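Local atomic coordinates of cell surface protein (Putative S-layer protein) (Clostridioides difficile R20291, PDB entry 5NJL), a protein that is a putative S-layer protein of the cell wall with an extended three-domain fold, and shows cell adhesion in vitro. Residues Glu96-Glu99 with Asp103-Ala106; Thr261-Asp266 with Ala271-Val276. All blocks are in the same frame, centred on the assembly; numbering follows the deposited sequence.

The two contacts mark widely separated parts of an elongated chain: their centres are about 51 Å apart, their nearest atoms about 36 Å, and they lie on opposite sides of the chain's centre. Contact 1 is the entry into helix 101-115, where a loop is tied to the first turns of the helix that follows it. Contact 2 is a beta hairpin between strands 258-265 and 271-278; each is closed within a short run of sequence, contact 1 before contact 2 begins. A sulfate ion, probably from the crystallisation liquor, lies about 4 Å from the Glu99 side chain in contact 1; in contact 2 a bound sulfate lies about 6 Å from the Thr261 side chain.

Contact 1 of 2, residues Glu96-Glu99 with Asp103-Ala106; sequences EKYE and DLSA
Asp103 reaches back from the helix to the loop that leads into it, and its OD2 accepts the backbone N-H of Glu99 at 2.8 Å from Glu99 N. The bond is nearly straight, 164° at the hydrogen, and uses the anti lone pair of OD2, the one turned away from OD1. The same oxygen lies 3.5 Å from Glu99 CB, while the two side chains slant across each other. Glu99 OE1 stays 4.7 Å from Asp103 OD2, and this like-charge neighbour may somewhat offset the favourable setting of a carboxylate near the start of a helix.

At this loop-to-helix junction two side-chain-to-backbone bonds follow each other: Asn100 OD1, just before helix 101-115, accepts the Asp103 N-H in the manner of an N-cap, and Asp103 in turn accepts the N-H of Glu99, one residue further back. The segment before the helix is thus folded back against its first turn.

Apolar contact is made by Tyr98 and Leu104, whose side chains meet at about a right angle. A single methyl, Leu104 CD2, sits over one face of the Tyr98 ring as a CH-pi contact, 4.0 Å from the ring centroid and nearest to Tyr98 CG at 3.6 Å. Leu104 has its CG anti to the carbonyl carbon (chi1 -62°), and chi2 of 170° then brings CD2 over the CG end of the ring. Asp103 CB comes to the ring's edge, in its plane, 4.0 Å from Tyr98 CD1.

At the polar end of the ring, Tyr98 OH is hydrogen-bonded to Glu107 OE1, one helical turn beyond Asp103, and to Ile164 N. Leu104 also packs on Tyr132 of strand 126-133 and on Ile159.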
loop_
_atom_site.group_PDB
_atom_site.type_symbol
_atom_site.label_atom_id
_atom_site.label_comp_id
_atom_site.label_asym_id
_atom_site.label_seq_id
_atom_site.Cartn_x
_atom_site.Cartn_y
_atom_site.Cartn_z
ATOM N N GLU A 96 -15.306 6.412 2.644
ATOM C CA GLU A 96 -14.275 6.182 3.628
ATOM C C GLU A 96 -14.866 5.568 4.894
ATOM O O GLU A 96 -16.037 5.783 5.211
ATOM C CB GLU A 96 -13.511 7.494 3.913
ATOM C CG GLU A 96 -12.611 7.821 2.709
ATOM C CD GLU A 96 -11.685 9.021 2.854
ATOM O OE1 GLU A 96 -11.972 9.930 3.654
ATOM O OE2 GLU A 96 -10.689 9.060 2.085
ATOM N N LYS A 97 -14.053 4.796 5.589
ATOM C CA LYS A 97 -14.448 4.116 6.809
ATOM C C LYS A 97 -13.884 4.781 8.071
ATOM O O LYS A 97 -12.846 5.442 8.027
ATOM C CB LYS A 97 -13.995 2.668 6.749
ATOM C CG LYS A 97 -14.602 1.863 5.603
ATOM C CD LYS A 97 -13.983 0.481 5.581
ATOM C CE LYS A 97 -14.817 -0.504 4.769
ATOM N NZ LYS A 97 -14.030 -1.748 4.560
ATOM N N TYR A 98 -14.568 4.576 9.197
ATOM C CA TYR A 98 -14.003 4.913 10.507
ATOM C C TYR A 98 -12.844 3.957 10.772
ATOM O O TYR A 98 -13.023 2.747 10.746
ATOM C CB TYR A 98 -15.078 4.812 11.610
ATOM C CG TYR A 98 -16.274 5.707 11.323
ATOM C CD1 TYR A 98 -16.183 7.076 11.505
ATOM C CD2 TYR A 98 -17.462 5.184 10.822
ATOM C CE1 TYR A 98 -17.252 7.901 11.241
ATOM C CE2 TYR A 98 -18.536 5.990 10.560
ATOM C CZ TYR A 98 -18.430 7.347 10.753
ATOM O OH TYR A 98 -19.451 8.166 10.449
ATOM N N GLU A 99 -11.651 4.488 11.006
ATOM C CA GLU A 99 -10.452 3.648 11.142
ATOM C C GLU A 99 -10.022 3.463 12.576
ATOM O O GLU A 99 -9.333 2.506 12.883
ATOM C CB GLU A 99 -9.309 4.230 10.304
ATOM C CG GLU A 99 -9.614 4.107 8.817
ATOM C CD GLU A 99 -8.519 4.622 7.901
ATOM O OE1 GLU A 99 -7.777 5.553 8.285
ATOM O OE2 GLU A 99 -8.418 4.094 6.773
ATOM N N ASP A 103 -11.773 8.771 15.076
ATOM C CA ASP A 103 -12.712 9.018 13.997
ATOM C C ASP A 103 -14.179 8.949 14.482
ATOM O O ASP A 103 -15.008 9.755 14.062
ATOM C CB ASP A 103 -12.541 7.980 12.873
ATOM C CG ASP A 103 -11.258 8.160 12.059
ATOM O OD1 ASP A 103 -10.639 9.247 12.104
ATOM O OD2 ASP A 103 -10.904 7.201 11.333
ATOM N N LEU A 104 -14.492 7.982 15.333
ATOM C CA LEU A 104 -15.851 7.860 15.887
ATOM C C LEU A 104 -16.172 9.052 16.801
ATOM O O LEU A 104 -17.241 9.641 16.720
ATOM C CB LEU A 104 -16.035 6.567 16.647
ATOM C CG LEU A 104 -15.877 5.299 15.815
ATOM C CD1 LEU A 104 -15.845 4.103 16.731
ATOM C CD2 LEU A 104 -16.975 5.142 14.789
ATOM N N SER A 105 -15.208 9.417 17.639
ATOM C CA SER A 105 -15.341 10.537 18.524
ATOM C C SER A 105 -15.535 11.842 17.779
ATOM O O SER A 105 -16.411 12.632 18.147
ATOM C CB SER A 105 -14.089 10.619 19.412
ATOM O OG SER A 105 -14.299 11.605 20.372
ATOM N N ALA A 106 -14.741 12.078 16.723
ATOM C CA ALA A 106 -14.911 13.254 15.851
ATOM C C ALA A 106 -16.278 13.328 15.193
ATOM O O ALA A 106 -16.864 14.407 15.072
ATOM C CB ALA A 106 -13.839 13.288 14.756
#

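Contact 2 of 2, residues Thr261-Asp266 with Ala271-Val276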
loop_
_atom_site.group_PDB
_atom_site.type_symbol
_atom_site.label_atom_id
_atom_site.label_comp_id
_atom_site.label_asym_id
_atom_site.label_seq_id
_atom_site.Cartn_x
_atom_site.Cartn_y
_atom_site.Cartn_z
ATOM N N THR A 261 28.329 -3.465 -1.602
ATOM C CA THR A 261 28.300 -4.483 -2.647
ATOM C C THR A 261 29.533 -4.335 -3.516
ATOM O O THR A 261 30.035 -3.227 -3.712
ATOM C CB THR A 261 27.040 -4.374 -3.540
ATOM O OG1 THR A 261 26.988 -3.071 -4.126
ATOM C CG2 THR A 261 25.788 -4.630 -2.734
ATOM N N ILE A 262 30.020 -5.469 -4.014
ATOM C CA ILE A 262 31.075 -5.484 -5.019
ATOM C C ILE A 262 30.507 -6.265 -6.176
ATOM O O ILE A 262 30.132 -7.429 -6.011
ATOM C CB ILE A 262 32.362 -6.221 -4.557
ATOM C CG1 ILE A 262 32.696 -5.892 -3.104
ATOM C CG2 ILE A 262 33.530 -5.894 -5.492
ATOM C CD1 ILE A 262 33.465 -6.993 -2.408
ATOM N N LYS A 263 30.393 -5.611 -7.318
ATOM C CA LYS A 263 30.076 -6.300 -8.566
ATOM C C LYS A 263 31.414 -6.554 -9.235
ATOM O O LYS A 263 32.265 -5.663 -9.282
ATOM C CB LYS A 263 29.191 -5.446 -9.471
ATOM C CG LYS A 263 27.807 -5.197 -8.889
ATOM C CD LYS A 263 26.894 -4.401 -9.830
ATOM C CE LYS A 263 25.449 -4.436 -9.325
ATOM N NZ LYS A 263 24.396 -3.977 -10.287
ATOM N N TYR A 264 31.601 -7.764 -9.744
ATOM C CA TYR A 264 32.800 -8.081 -10.511
ATOM C C TYR A 264 32.558 -9.264 -11.434
ATOM O O TYR A 264 31.585 -10.021 -11.268
ATOM C CB TYR A 264 33.986 -8.347 -9.571
ATOM C CG TYR A 264 33.898 -9.622 -8.761
ATOM C CD1 TYR A 264 33.210 -9.654 -7.556
ATOM C CD2 TYR A 264 34.524 -10.801 -9.190
ATOM C CE1 TYR A 264 33.147 -10.809 -6.802
ATOM C CE2 TYR A 264 34.459 -11.965 -8.437
ATOM C CZ TYR A 264 33.765 -11.962 -7.251
ATOM O OH TYR A 264 33.686 -13.088 -6.478
ATOM N N THR A 265 33.475 -9.431 -12.375
ATOM C CA THR A 265 33.483 -10.582 -13.265
ATOM C C THR A 265 34.543 -11.568 -12.741
ATOM O O THR A 265 35.714 -11.177 -12.537
ATOM C CB THR A 265 33.764 -10.114 -14.678
ATOM O OG1 THR A 265 32.726 -9.209 -15.054
ATOM C CG2 THR A 265 33.780 -11.266 -15.668
ATOM N N ASP A 266 34.127 -12.814 -12.488
ATOM C CA ASP A 266 35.020 -13.780 -11.846
ATOM C C ASP A 266 35.968 -14.390 -12.868
ATOM O O ASP A 266 35.963 -14.011 -14.046
ATOM C CB ASP A 266 34.257 -14.809 -10.973
ATOM C CG ASP A 266 33.561 -15.923 -11.775
ATOM O OD1 ASP A 266 33.768 -16.085 -13.013
ATOM O OD2 ASP A 266 32.777 -16.663 -11.124
ATOM N N ALA A 271 29.296 -13.010 -14.075
ATOM C CA ALA A 271 28.919 -11.779 -13.368
ATOM C C ALA A 271 28.511 -12.107 -11.930
ATOM O O ALA A 271 27.572 -12.913 -11.687
ATOM C CB ALA A 271 27.753 -11.121 -14.088
ATOM N N ILE A 272 29.209 -11.501 -10.979
ATOM C CA ILE A 272 29.010 -11.758 -9.567
ATOM C C ILE A 272 28.618 -10.450 -8.894
ATOM O O ILE A 272 29.136 -9.383 -9.244
ATOM C CB ILE A 272 30.303 -12.264 -8.895
ATOM C CG1 ILE A 272 30.881 -13.486 -9.625
ATOM C CG2 ILE A 272 30.088 -12.527 -7.405
ATOM C CD1 ILE A 272 29.993 -14.698 -9.711
ATOM N N GLU A 273 27.707 -10.533 -7.923
ATOM C CA GLU A 273 27.544 -9.441 -6.977
ATOM C C GLU A 273 27.561 -9.964 -5.569
ATOM O O GLU A 273 26.698 -10.747 -5.147
ATOM C CB GLU A 273 26.276 -8.619 -7.180
ATOM C CG GLU A 273 26.304 -7.395 -6.277
ATOM C CD GLU A 273 24.952 -6.745 -6.120
ATOM O OE1 GLU A 273 24.072 -7.364 -5.473
ATOM O OE2 GLU A 273 24.794 -5.624 -6.633
ATOM N N LEU A 274 28.537 -9.468 -4.833
ATOM C CA LEU A 274 28.814 -9.935 -3.509
ATOM C C LEU A 274 28.375 -8.823 -2.562
ATOM O O LEU A 274 28.843 -7.696 -2.671
ATOM C CB LEU A 274 30.316 -10.187 -3.392
ATOM C CG LEU A 274 30.825 -10.925 -2.164
ATOM C CD1 LEU A 274 29.989 -12.161 -1.853
ATOM C CD2 LEU A 274 32.291 -11.288 -2.395
ATOM N N THR A 275 27.470 -9.158 -1.655
ATOM C CA THR A 275 27.072 -8.250 -0.586
ATOM C C THR A 275 27.953 -8.534 0.638
ATOM O O THR A 275 28.064 -9.675 1.081
ATOM C CB THR A 275 25.579 -8.429 -0.266
ATOM O OG1 THR A 275 24.817 -8.169 -1.454
ATOM C CG2 THR A 275 25.131 -7.475 0.823
ATOM N N VAL A 276 28.609 -7.496 1.141
ATOM C CA VAL A 276 29.439 -7.606 2.344
ATOM C C VAL A 276 28.756 -6.845 3.497
ATOM O O VAL A 276 28.712 -5.607 3.487
ATOM C CB VAL A 276 30.847 -7.044 2.098
ATOM C CG1 VAL A 276 31.728 -7.253 3.338
ATOM C CG2 VAL A 276 31.466 -7.676 0.852
#
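Tyr264 and Ile272 form the tight end of this antiparallel hairpin. Their side chains run alongside each other, with Ile272 CB over one ring face, 3.9 Å from the centroid of Tyr264, and Ile272 CG2 3.6 Å from Tyr264 CE1. The chi1 of 69° sets the Tyr264 ring between its backbone N and carbonyl carbon, where it lies beside the partner strand; Leu274 CB meets its edge. Two hydrogen-bonded pairs, Ile262 with Leu274 and Tyr264 with Ile272, hold the backbones together through four N-H···O bonds, the straightest from Leu274 N to Ile262 O (2.8 Å, 177°). On the face of Tyr264 and Leu274, Ile262 sends CD1 to Val276 CG2, 3.9 Å away.

The other face is more polar, with Thr261 and Lys263 partly exposed and Glu273 buried. Lys263 lays its extended chain across Glu273, bringing its CE to 3.0 Å from Glu273 OE2, yet Lys263 NZ remains 4.0 Å from that oxygen, beyond a salt bridge. Each charge is paired with another residue: Lys263 NZ with Glu72, Glu273 OE1 with Lys212. Packing is loose where Thr261 CG2 merely approaches Thr275 OG1, at 3.9 Å, and at the Thr265-Ala271 end, where the side chains do not touch.

Strand 271-278 is flanked by strand 215-219, parallel to it, and strand 258-265 by the antiparallel strand 243-245, placing the hairpin in the middle of a mixed sheet; Val237 of helix 232-238 packs against Ile262, Tyr264 and Leu274.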